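Local coordinates for Myo-inositol-1-phosphate synthase-related protein (Thermotoga maritima MSB8, PDB 3CIN) that belongs to the myo-inositol-1-phosphate synthase family and binds nicotinamide-adenine-dinucleotide between a probable Rossmann-type domain and a second, mixed beta-sheet region, at residues F249-L258 and T292-F303; N141-F151 and R168-A176. One frame throughout, in Å; residues are numbered along the deposited sequence.

Contact 1: residues F249-L258 and T292-F303; sequences FNIGGNMDFL and TGYLEPLGDKKF. With NAD (nicotinamide-adenine-dinucleotide), chain F.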
# COMPACT_ATOMS: atom_id res chain seq x y z
N PHE A 249 -2.49 10.30 -6.06
CA PHE A 249 -3.26 9.81 -7.19
C PHE A 249 -4.65 9.61 -6.72
O PHE A 249 -4.81 9.06 -5.63
CB PHE A 249 -2.67 8.49 -7.63
CG PHE A 249 -3.40 7.79 -8.77
CD1 PHE A 249 -3.57 8.40 -10.00
CD2 PHE A 249 -3.86 6.48 -8.61
CE1 PHE A 249 -4.20 7.71 -11.06
CE2 PHE A 249 -4.51 5.82 -9.65
CZ PHE A 249 -4.65 6.44 -10.88
N ASN A 250 -5.65 10.04 -7.50
CA ASN A 250 -7.04 9.86 -7.10
C ASN A 250 -7.87 9.54 -8.34
O ASN A 250 -7.72 10.19 -9.36
CB ASN A 250 -7.57 11.06 -6.33
CG ASN A 250 -6.83 12.35 -6.66
OD1 ASN A 250 -5.63 12.52 -6.34
ND2 ASN A 250 -7.52 13.27 -7.32
N ILE A 251 -8.70 8.51 -8.28
CA ILE A 251 -9.47 8.06 -9.43
C ILE A 251 -10.81 7.51 -8.95
O ILE A 251 -10.89 6.91 -7.88
CB ILE A 251 -8.70 7.04 -10.24
CG1 ILE A 251 -9.34 6.70 -11.54
CG2 ILE A 251 -8.39 5.67 -9.48
CD1 ILE A 251 -8.39 6.00 -12.45
N GLY A 252 -11.82 7.67 -9.77
CA GLY A 252 -13.16 7.19 -9.42
C GLY A 252 -14.04 7.14 -10.66
O GLY A 252 -13.59 7.44 -11.75
N GLY A 253 -15.30 6.77 -10.44
CA GLY A 253 -16.22 6.44 -11.52
C GLY A 253 -17.40 7.37 -11.68
O GLY A 253 -18.37 7.02 -12.40
N ASN A 254 -17.33 8.53 -11.05
CA ASN A 254 -18.37 9.55 -11.19
C ASN A 254 -18.22 10.38 -12.48
O ASN A 254 -17.12 10.81 -12.89
CB ASN A 254 -18.39 10.41 -9.93
CG ASN A 254 -18.92 9.65 -8.66
OD1 ASN A 254 -19.64 8.62 -8.77
ND2 ASN A 254 -18.59 10.17 -7.45
N MET A 255 -19.37 10.59 -13.14
CA MET A 255 -19.42 11.28 -14.42
C MET A 255 -18.80 12.69 -14.31
O MET A 255 -18.19 13.20 -15.27
CB MET A 255 -20.92 11.34 -14.82
CG MET A 255 -21.32 12.08 -16.10
SD MET A 255 -23.13 12.41 -16.16
CE MET A 255 -23.27 13.61 -14.81
N ASP A 256 -18.91 13.29 -13.14
CA ASP A 256 -18.40 14.64 -12.90
C ASP A 256 -16.92 14.77 -13.21
O ASP A 256 -16.44 15.87 -13.51
CB ASP A 256 -18.60 15.03 -11.46
CG ASP A 256 -18.12 16.49 -11.14
OD1 ASP A 256 -18.74 17.45 -11.57
OD2 ASP A 256 -17.10 16.70 -10.49
N PHE A 257 -16.19 13.69 -13.07
CA PHE A 257 -14.75 13.69 -13.40
C PHE A 257 -14.41 13.89 -14.89
O PHE A 257 -13.24 14.14 -15.23
CB PHE A 257 -14.06 12.43 -12.88
CG PHE A 257 -14.29 12.18 -11.38
CD1 PHE A 257 -14.36 13.23 -10.47
CD2 PHE A 257 -14.40 10.87 -10.91
CE1 PHE A 257 -14.61 12.98 -9.13
CE2 PHE A 257 -14.64 10.63 -9.57
CZ PHE A 257 -14.76 11.66 -8.70
N LEU A 258 -15.42 13.81 -15.74
CA LEU A 258 -15.24 14.08 -17.15
C LEU A 258 -15.80 15.45 -17.57
O LEU A 258 -15.82 15.78 -18.76
CB LEU A 258 -15.96 13.02 -17.95
CG LEU A 258 -15.50 11.58 -17.71
CD1 LEU A 258 -16.52 10.60 -18.32
CD2 LEU A 258 -14.10 11.38 -18.24
N THR A 292 -9.16 14.35 -10.08
CA THR A 292 -9.53 12.96 -10.08
C THR A 292 -9.73 12.45 -11.50
O THR A 292 -10.44 13.09 -12.31
CB THR A 292 -10.76 12.72 -9.20
OG1 THR A 292 -10.49 13.24 -7.89
CG2 THR A 292 -11.08 11.19 -9.14
N GLY A 293 -9.08 11.31 -11.79
CA GLY A 293 -9.20 10.56 -13.04
C GLY A 293 -10.46 9.69 -13.07
O GLY A 293 -11.10 9.49 -12.04
N TYR A 294 -10.82 9.20 -14.24
CA TYR A 294 -12.07 8.43 -14.42
C TYR A 294 -11.87 6.98 -14.72
O TYR A 294 -11.16 6.60 -15.70
CB TYR A 294 -12.93 9.09 -15.54
CG TYR A 294 -14.27 8.44 -15.77
CD1 TYR A 294 -15.37 8.76 -14.97
CD2 TYR A 294 -14.43 7.55 -16.80
CE1 TYR A 294 -16.58 8.15 -15.18
CE2 TYR A 294 -15.66 6.96 -17.03
CZ TYR A 294 -16.71 7.27 -16.21
OH TYR A 294 -17.93 6.70 -16.46
N LEU A 295 -12.56 6.13 -13.95
CA LEU A 295 -12.63 4.71 -14.20
C LEU A 295 -14.00 4.23 -13.70
O LEU A 295 -14.27 4.16 -12.52
CB LEU A 295 -11.47 3.98 -13.49
CG LEU A 295 -11.29 2.47 -13.60
CD1 LEU A 295 -11.29 2.00 -15.03
CD2 LEU A 295 -10.06 2.10 -12.85
N GLU A 296 -14.85 3.93 -14.64
CA GLU A 296 -16.28 3.78 -14.38
C GLU A 296 -16.66 2.76 -13.30
O GLU A 296 -17.51 3.05 -12.47
CB GLU A 296 -16.99 3.45 -15.67
CG GLU A 296 -18.49 3.47 -15.52
CD GLU A 296 -19.10 2.12 -15.11
OE1 GLU A 296 -18.40 1.09 -15.15
OE2 GLU A 296 -20.31 2.12 -14.78
N PRO A 297 -16.05 1.57 -13.32
CA PRO A 297 -16.53 0.58 -12.30
C PRO A 297 -16.27 0.91 -10.84
O PRO A 297 -16.78 0.21 -9.98
CB PRO A 297 -15.87 -0.73 -12.72
CG PRO A 297 -15.41 -0.50 -14.11
CD PRO A 297 -15.06 0.95 -14.23
N LEU A 298 -15.42 1.91 -10.54
CA LEU A 298 -15.15 2.30 -9.17
C LEU A 298 -16.38 2.98 -8.60
O LEU A 298 -16.50 3.06 -7.38
CB LEU A 298 -13.95 3.24 -9.06
CG LEU A 298 -12.62 2.53 -9.41
CD1 LEU A 298 -11.56 3.60 -9.43
CD2 LEU A 298 -12.20 1.47 -8.37
N GLY A 299 -17.25 3.49 -9.46
CA GLY A 299 -18.41 4.26 -9.01
C GLY A 299 -18.05 5.35 -8.03
O GLY A 299 -17.05 6.11 -8.18
N ASP A 300 -18.88 5.45 -6.97
CA ASP A 300 -18.74 6.51 -6.01
C ASP A 300 -17.59 6.27 -5.00
O ASP A 300 -17.29 7.16 -4.20
CB ASP A 300 -20.07 6.76 -5.29
CG ASP A 300 -20.07 8.06 -4.52
OD1 ASP A 300 -19.72 9.14 -5.04
OD2 ASP A 300 -20.43 7.98 -3.33
N LYS A 301 -16.87 5.18 -5.15
CA LYS A 301 -15.82 4.85 -4.18
C LYS A 301 -14.41 5.00 -4.79
O LYS A 301 -13.94 4.07 -5.43
CB LYS A 301 -16.03 3.46 -3.61
CG LYS A 301 -15.30 3.17 -2.24
CD LYS A 301 -15.69 1.77 -1.65
CE LYS A 301 -15.04 1.59 -0.24
NZ LYS A 301 -15.17 0.21 0.34
N LYS A 302 -13.79 6.13 -4.50
CA LYS A 302 -12.49 6.53 -5.06
C LYS A 302 -11.42 5.59 -4.62
O LYS A 302 -11.50 5.04 -3.52
CB LYS A 302 -12.09 7.93 -4.58
CG LYS A 302 -12.78 9.05 -5.20
CD LYS A 302 -11.97 10.29 -4.88
CE LYS A 302 -12.52 11.52 -5.51
NZ LYS A 302 -12.10 12.69 -4.71
N PHE A 303 -10.43 5.35 -5.49
CA PHE A 303 -9.17 4.76 -5.07
C PHE A 303 -8.20 5.92 -4.95
O PHE A 303 -8.13 6.75 -5.85
CB PHE A 303 -8.64 3.75 -6.06
CG PHE A 303 -7.25 3.30 -5.75
CD1 PHE A 303 -6.95 2.54 -4.62
CD2 PHE A 303 -6.19 3.64 -6.62
CE1 PHE A 303 -5.65 2.13 -4.35
CE2 PHE A 303 -4.88 3.20 -6.36
CZ PHE A 303 -4.60 2.47 -5.20
PA NAD F . -22.82 14.89 -10.00
O1A NAD F . -23.33 13.54 -9.56
O2A NAD F . -22.54 14.93 -11.47
O5B NAD F . -24.00 15.88 -9.72
C5B NAD F . -23.98 17.21 -10.25
C4B NAD F . -25.42 17.62 -10.49
O4B NAD F . -25.45 19.00 -10.80
C3B NAD F . -26.11 16.90 -11.64
O3B NAD F . -27.43 16.50 -11.28
C2B NAD F . -26.15 17.94 -12.75
O2B NAD F . -27.14 17.66 -13.71
C1B NAD F . -26.34 19.20 -11.92
N9A NAD F . -25.96 20.45 -12.59
C8A NAD F . -24.85 20.60 -13.40
N7A NAD F . -24.77 21.94 -13.71
C5A NAD F . -25.82 22.58 -13.10
C6A NAD F . -26.28 23.90 -13.15
N6A NAD F . -25.61 24.89 -13.81
N1A NAD F . -27.38 24.21 -12.37
C2A NAD F . -28.03 23.23 -11.65
N3A NAD F . -27.64 21.90 -11.66
C4A NAD F . -26.55 21.62 -12.39
O3 NAD F . -21.57 15.32 -9.15
PN NAD F . -21.36 15.06 -7.61
O1N NAD F . -20.44 13.90 -7.46
O2N NAD F . -22.66 15.17 -6.87
O5D NAD F . -20.47 16.32 -7.22
C5D NAD F . -21.05 17.60 -7.11
C4D NAD F . -19.98 18.68 -6.98
O4D NAD F . -19.34 18.53 -5.74
C3D NAD F . -18.90 18.69 -8.05
O3D NAD F . -18.54 20.06 -8.38
C2D NAD F . -17.73 18.05 -7.32
O2D NAD F . -16.47 18.49 -7.83
C1D NAD F . -17.95 18.62 -5.93
N1N NAD F . -17.26 17.86 -4.89
C2N NAD F . -17.56 16.57 -4.71
C3N NAD F . -16.86 15.93 -3.65
C7N NAD F . -17.33 14.61 -3.25
O7N NAD F . -18.32 14.07 -4.01
N7N NAD F . -16.79 14.00 -2.18
C4N NAD F . -15.92 16.58 -2.88
C5N NAD F . -15.63 17.90 -3.10
C6N NAD F . -16.35 18.53 -4.13
O HOH W 1 -19.94 7.04 -14.49
O HOH W 2 -20.07 4.50 -12.19
O HOH W 3 -11.00 12.65 -15.73
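A leucine methyl and a threonine methyl each sit squarely over the centre of an aromatic ring, one from either segment: L258 CD1 lies 3.7 Å from the centroid of the Y294 ring, and T292 CG2 lies over one face of F257 at 3.6 Å from its centroid. Both are CH-pi contacts. T292 can serve two neighbours at once because its CG2 is anti to the backbone N, leaving OG1 (chi1 -55°) to accept a straight bond from N250 ND2 at 3.0 Å, in the plane of that amide. The same ND2 also donates to K290 O. The backbone of 249-252 is bonded on both flanks. On the parallel flank G293 N reaches N250 O, G252 N reaches G293 O, and L295 N meets G252 O at 2.8 Å from above the carbonyl plane. On the antiparallel flank I251 and F303 form a hydrogen-bonded pair, with F303 N 2.9 Å from I251 O. I251 CG2 packs on L298 CD1, while I251 CD1 touches L295 CB. Past the strand end, G253 N uses a lone pair of G299 O in the carbonyl plane, and G253 CA comes 3.2 Å from L295 O. N254 ND2 then meets the anti lone pair of D300 OD1 at 2.9 Å, with amide and carboxylate nearly coplanar; S329 OG holds the same oxygen. F303 stacks on H307 of a second subunit. This is the end of a mixed beta sheet, where inner strand 242-252, between a parallel and an antiparallel neighbour, leads through G253 and N254 to a 3-10 segment whose M255 and D256 line the nicotinamide-adenine-dinucleotide pocket.

Contact 2: residues N141-F151 and R168-A176; sequences NTCTTEAFVPF and RLTATQVYA. With NAD (nicotinamide-adenine-dinucleotide), chain F.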
# COMPACT_ATOMS: atom_id res chain seq x y z
N ASN A 141 -24.57 24.58 -2.95
CA ASN A 141 -24.14 24.45 -4.30
C ASN A 141 -23.40 23.13 -4.45
O ASN A 141 -22.26 22.98 -3.95
CB ASN A 141 -23.25 25.60 -4.74
CG ASN A 141 -22.73 25.39 -6.11
OD1 ASN A 141 -23.40 24.71 -6.91
ND2 ASN A 141 -21.53 25.92 -6.41
N THR A 142 -24.06 22.16 -5.10
CA THR A 142 -23.46 20.86 -5.46
C THR A 142 -23.49 20.59 -7.01
O THR A 142 -23.69 19.41 -7.46
CB THR A 142 -24.11 19.70 -4.65
OG1 THR A 142 -25.53 19.80 -4.73
CG2 THR A 142 -23.74 19.77 -3.13
N CYS A 143 -23.34 21.66 -7.80
CA CYS A 143 -23.33 21.60 -9.26
C CYS A 143 -22.02 21.00 -9.80
O CYS A 143 -21.02 20.98 -9.12
CB CYS A 143 -23.53 22.98 -9.90
SG CYS A 143 -25.17 23.63 -9.60
N THR A 144 -22.08 20.51 -11.05
CA THR A 144 -20.96 19.99 -11.82
C THR A 144 -19.76 20.94 -11.75
O THR A 144 -19.90 22.14 -11.81
CB THR A 144 -21.39 19.80 -13.29
OG1 THR A 144 -22.45 18.82 -13.37
CG2 THR A 144 -20.25 19.39 -14.23
N THR A 145 -18.57 20.37 -11.58
CA THR A 145 -17.33 21.16 -11.63
C THR A 145 -17.20 21.99 -12.91
O THR A 145 -17.54 21.54 -13.99
CB THR A 145 -16.11 20.18 -11.54
OG1 THR A 145 -16.27 19.28 -10.44
CG2 THR A 145 -14.83 20.90 -11.36
N GLU A 146 -16.61 23.21 -12.78
CA GLU A 146 -16.66 24.28 -13.78
C GLU A 146 -15.28 24.81 -14.12
O GLU A 146 -14.40 24.86 -13.25
CB GLU A 146 -17.42 25.51 -13.28
CG GLU A 146 -18.82 25.20 -12.79
CD GLU A 146 -19.43 26.30 -11.99
OE1 GLU A 146 -18.70 27.17 -11.48
OE2 GLU A 146 -20.66 26.26 -11.83
N ALA A 147 -15.09 25.12 -15.40
CA ALA A 147 -13.88 25.85 -15.82
C ALA A 147 -14.16 27.35 -15.55
O ALA A 147 -14.79 28.02 -16.36
CB ALA A 147 -13.62 25.63 -17.29
N PHE A 148 -13.70 27.87 -14.41
CA PHE A 148 -14.05 29.23 -13.96
C PHE A 148 -12.81 30.09 -13.99
O PHE A 148 -11.67 29.58 -14.00
CB PHE A 148 -14.62 29.21 -12.55
CG PHE A 148 -13.60 28.85 -11.49
CD1 PHE A 148 -13.25 27.54 -11.28
CD2 PHE A 148 -12.93 29.83 -10.76
CE1 PHE A 148 -12.26 27.20 -10.37
CE2 PHE A 148 -11.96 29.50 -9.85
CZ PHE A 148 -11.63 28.21 -9.64
N VAL A 149 -13.05 31.39 -13.99
CA VAL A 149 -12.01 32.38 -13.76
C VAL A 149 -12.60 33.41 -12.79
O VAL A 149 -13.65 33.98 -13.07
CB VAL A 149 -11.65 33.11 -15.06
CG1 VAL A 149 -10.73 34.33 -14.78
CG2 VAL A 149 -11.03 32.12 -16.08
N PRO A 150 -11.97 33.62 -11.64
CA PRO A 150 -12.52 34.60 -10.71
C PRO A 150 -12.42 36.04 -11.21
O PRO A 150 -11.68 36.38 -12.17
CB PRO A 150 -11.63 34.42 -9.44
CG PRO A 150 -10.34 34.04 -9.98
CD PRO A 150 -10.67 33.09 -11.19
N PHE A 151 -13.20 36.90 -10.54
CA PHE A 151 -13.28 38.32 -10.85
C PHE A 151 -12.30 39.19 -10.07
O PHE A 151 -11.65 40.05 -10.63
CB PHE A 151 -14.70 38.85 -10.69
CG PHE A 151 -15.64 38.30 -11.70
CD1 PHE A 151 -15.71 38.84 -12.95
CD2 PHE A 151 -16.33 37.15 -11.44
CE1 PHE A 151 -16.54 38.30 -13.90
CE2 PHE A 151 -17.18 36.64 -12.39
CZ PHE A 151 -17.26 37.20 -13.62
N ARG A 168 -18.26 34.53 -20.18
CA ARG A 168 -17.38 34.89 -19.03
C ARG A 168 -17.72 34.16 -17.71
O ARG A 168 -16.86 33.97 -16.87
CB ARG A 168 -17.47 36.40 -18.80
CG ARG A 168 -16.64 36.96 -17.65
CD ARG A 168 -15.17 36.73 -17.82
NE ARG A 168 -14.34 37.11 -16.68
CZ ARG A 168 -14.13 36.36 -15.60
NH1 ARG A 168 -14.72 35.17 -15.46
NH2 ARG A 168 -13.33 36.81 -14.65
N LEU A 169 -18.99 33.82 -17.53
CA LEU A 169 -19.52 33.39 -16.26
C LEU A 169 -19.72 31.89 -16.18
O LEU A 169 -19.91 31.23 -17.20
CB LEU A 169 -20.85 34.06 -16.04
CG LEU A 169 -20.77 35.52 -15.59
CD1 LEU A 169 -22.06 36.25 -15.92
CD2 LEU A 169 -20.47 35.60 -14.10
N THR A 170 -19.65 31.35 -14.97
CA THR A 170 -20.11 30.00 -14.72
C THR A 170 -21.43 30.02 -13.95
O THR A 170 -21.83 31.03 -13.35
CB THR A 170 -19.10 29.20 -13.91
OG1 THR A 170 -19.05 29.69 -12.57
CG2 THR A 170 -17.73 29.22 -14.62
N ALA A 171 -22.08 28.87 -13.89
CA ALA A 171 -23.37 28.78 -13.19
C ALA A 171 -23.24 29.14 -11.72
O ALA A 171 -24.06 29.87 -11.19
CB ALA A 171 -23.98 27.38 -13.35
N THR A 172 -22.25 28.60 -11.04
CA THR A 172 -22.04 28.90 -9.62
C THR A 172 -21.84 30.39 -9.40
O THR A 172 -22.37 30.95 -8.41
CB THR A 172 -20.79 28.13 -9.09
OG1 THR A 172 -21.03 26.71 -9.18
CG2 THR A 172 -20.45 28.57 -7.68
N GLN A 173 -21.15 31.08 -10.33
CA GLN A 173 -20.98 32.54 -10.19
C GLN A 173 -22.34 33.25 -10.29
O GLN A 173 -22.61 34.15 -9.56
CB GLN A 173 -19.99 33.05 -11.20
CG GLN A 173 -18.58 32.55 -10.91
CD GLN A 173 -17.58 32.93 -12.03
OE1 GLN A 173 -17.93 32.91 -13.21
NE2 GLN A 173 -16.32 33.22 -11.65
N VAL A 174 -23.18 32.81 -11.22
CA VAL A 174 -24.51 33.39 -11.38
C VAL A 174 -25.38 33.06 -10.17
O VAL A 174 -26.11 33.95 -9.63
CB VAL A 174 -25.16 32.89 -12.67
CG1 VAL A 174 -26.62 33.41 -12.78
CG2 VAL A 174 -24.34 33.35 -13.92
N TYR A 175 -25.33 31.81 -9.71
CA TYR A 175 -26.10 31.44 -8.51
C TYR A 175 -25.72 32.20 -7.22
O TYR A 175 -26.61 32.61 -6.47
CB TYR A 175 -26.03 29.96 -8.25
CG TYR A 175 -26.72 29.06 -9.23
CD1 TYR A 175 -28.02 29.29 -9.67
CD2 TYR A 175 -26.08 27.90 -9.68
CE1 TYR A 175 -28.66 28.40 -10.50
CE2 TYR A 175 -26.73 27.00 -10.51
CZ TYR A 175 -28.02 27.27 -10.94
OH TYR A 175 -28.64 26.40 -11.82
N ALA A 176 -24.42 32.38 -6.96
CA ALA A 176 -23.97 33.16 -5.82
C ALA A 176 -24.41 34.66 -5.90
O ALA A 176 -24.73 35.30 -4.89
CB ALA A 176 -22.43 33.07 -5.68
PA NAD F . -22.82 14.89 -10.00
O1A NAD F . -23.33 13.54 -9.56
O2A NAD F . -22.54 14.93 -11.47
O5B NAD F . -24.00 15.88 -9.72
C5B NAD F . -23.98 17.21 -10.25
C4B NAD F . -25.42 17.62 -10.49
O4B NAD F . -25.45 19.00 -10.80
C3B NAD F . -26.11 16.90 -11.64
O3B NAD F . -27.43 16.50 -11.28
C2B NAD F . -26.15 17.94 -12.75
O2B NAD F . -27.14 17.66 -13.71
C1B NAD F . -26.34 19.20 -11.92
N9A NAD F . -25.96 20.45 -12.59
C8A NAD F . -24.85 20.60 -13.40
N7A NAD F . -24.77 21.94 -13.71
C5A NAD F . -25.82 22.58 -13.10
C6A NAD F . -26.28 23.90 -13.15
N6A NAD F . -25.61 24.89 -13.81
N1A NAD F . -27.38 24.21 -12.37
C2A NAD F . -28.03 23.23 -11.65
N3A NAD F . -27.64 21.90 -11.66
C4A NAD F . -26.55 21.62 -12.39
O3 NAD F . -21.57 15.32 -9.15
PN NAD F . -21.36 15.06 -7.61
O1N NAD F . -20.44 13.90 -7.46
O2N NAD F . -22.66 15.17 -6.87
O5D NAD F . -20.47 16.32 -7.22
C5D NAD F . -21.05 17.60 -7.11
C4D NAD F . -19.98 18.68 -6.98
O4D NAD F . -19.34 18.53 -5.74
C3D NAD F . -18.90 18.69 -8.05
O3D NAD F . -18.54 20.06 -8.38
C2D NAD F . -17.73 18.05 -7.32
O2D NAD F . -16.47 18.49 -7.83
C1D NAD F . -17.95 18.62 -5.93
N1N NAD F . -17.26 17.86 -4.89
C2N NAD F . -17.56 16.57 -4.71
C3N NAD F . -16.86 15.93 -3.65
C7N NAD F . -17.33 14.61 -3.25
O7N NAD F . -18.32 14.07 -4.01
N7N NAD F . -16.79 14.00 -2.18
C4N NAD F . -15.92 16.58 -2.88
C5N NAD F . -15.63 17.90 -3.10
C6N NAD F . -16.35 18.53 -4.13
O HOH W 4 -15.78 32.21 -14.85
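At the N-terminus of helix 171-186, beside the dinucleotide pocket, the loop that follows strand 138-141 is fastened by the carboxylate of E146. T170 OG1, at chi1 70° between the backbone N and the carbonyl carbon, donates to E146 OE1 at 2.8 Å from above the carboxylate plane. The other oxygen, E146 OE2, takes two bonds, from T172 OG1 at 2.7 Å and from T172 N at 2.9 Å, the latter on the syn side. Lying at the helix start, the buried carboxylate is probably stabilised as an anion, and T197 OG1 adds a bond to OE1. T170 also forms a capping box with Q173: T170 N donates to Q173 OE1, while T170 OG1 accepts a weak bond from Q173 N. T172 OG1 in turn accepts from N141 ND2 at 2.9 Å, tilted from the amide plane, while N141 OD1 closes an Asx turn onto C143 N. Farther along, V149 O is gripped by three nitrogens: R168 NH1 at 2.9 Å, R168 NH2, and Q173 NE2 at 3.1 Å. With V149 O in its plane, the guanidinium lies flat on one face of F151, centres 4.0 Å apart and planes at 11°, a cation-pi stack; L169 CD2 meets the edge of that ring. At the pocket end Y175 OH donates to NAD N1A at 2.6 Å, and C143 O and T145 OG1 accept from the NAD hydroxyls O3D and O2D. Around this junction, F148 and P150 lean on helix 262-272, F151 on helix 154-162, and Y175 on helix 120-134, with N141 paired to V192 of strand 189-193.

Contact 2 comes first along the chain and closes before contact 1 opens, so the two lie in series, their centres 22 Å apart. They belong to different sheets: N141-F151 leaves a strand of the seven-stranded parallel sheet, whereas contact 1 joins three strands of the four-stranded mixed sheet. The bound dinucleotide bridges them, contact 2 meeting its adenine and a ribose and contact 1 adding D256 and M255. They also touch directly, D256 OD2 lying 2.7 Å from T145 OG1, probably a hydrogen bond. Part of the pocket therefore lies where the loops at the ends of the two sheets meet, and only contact 1 also reaches neighbouring subunits.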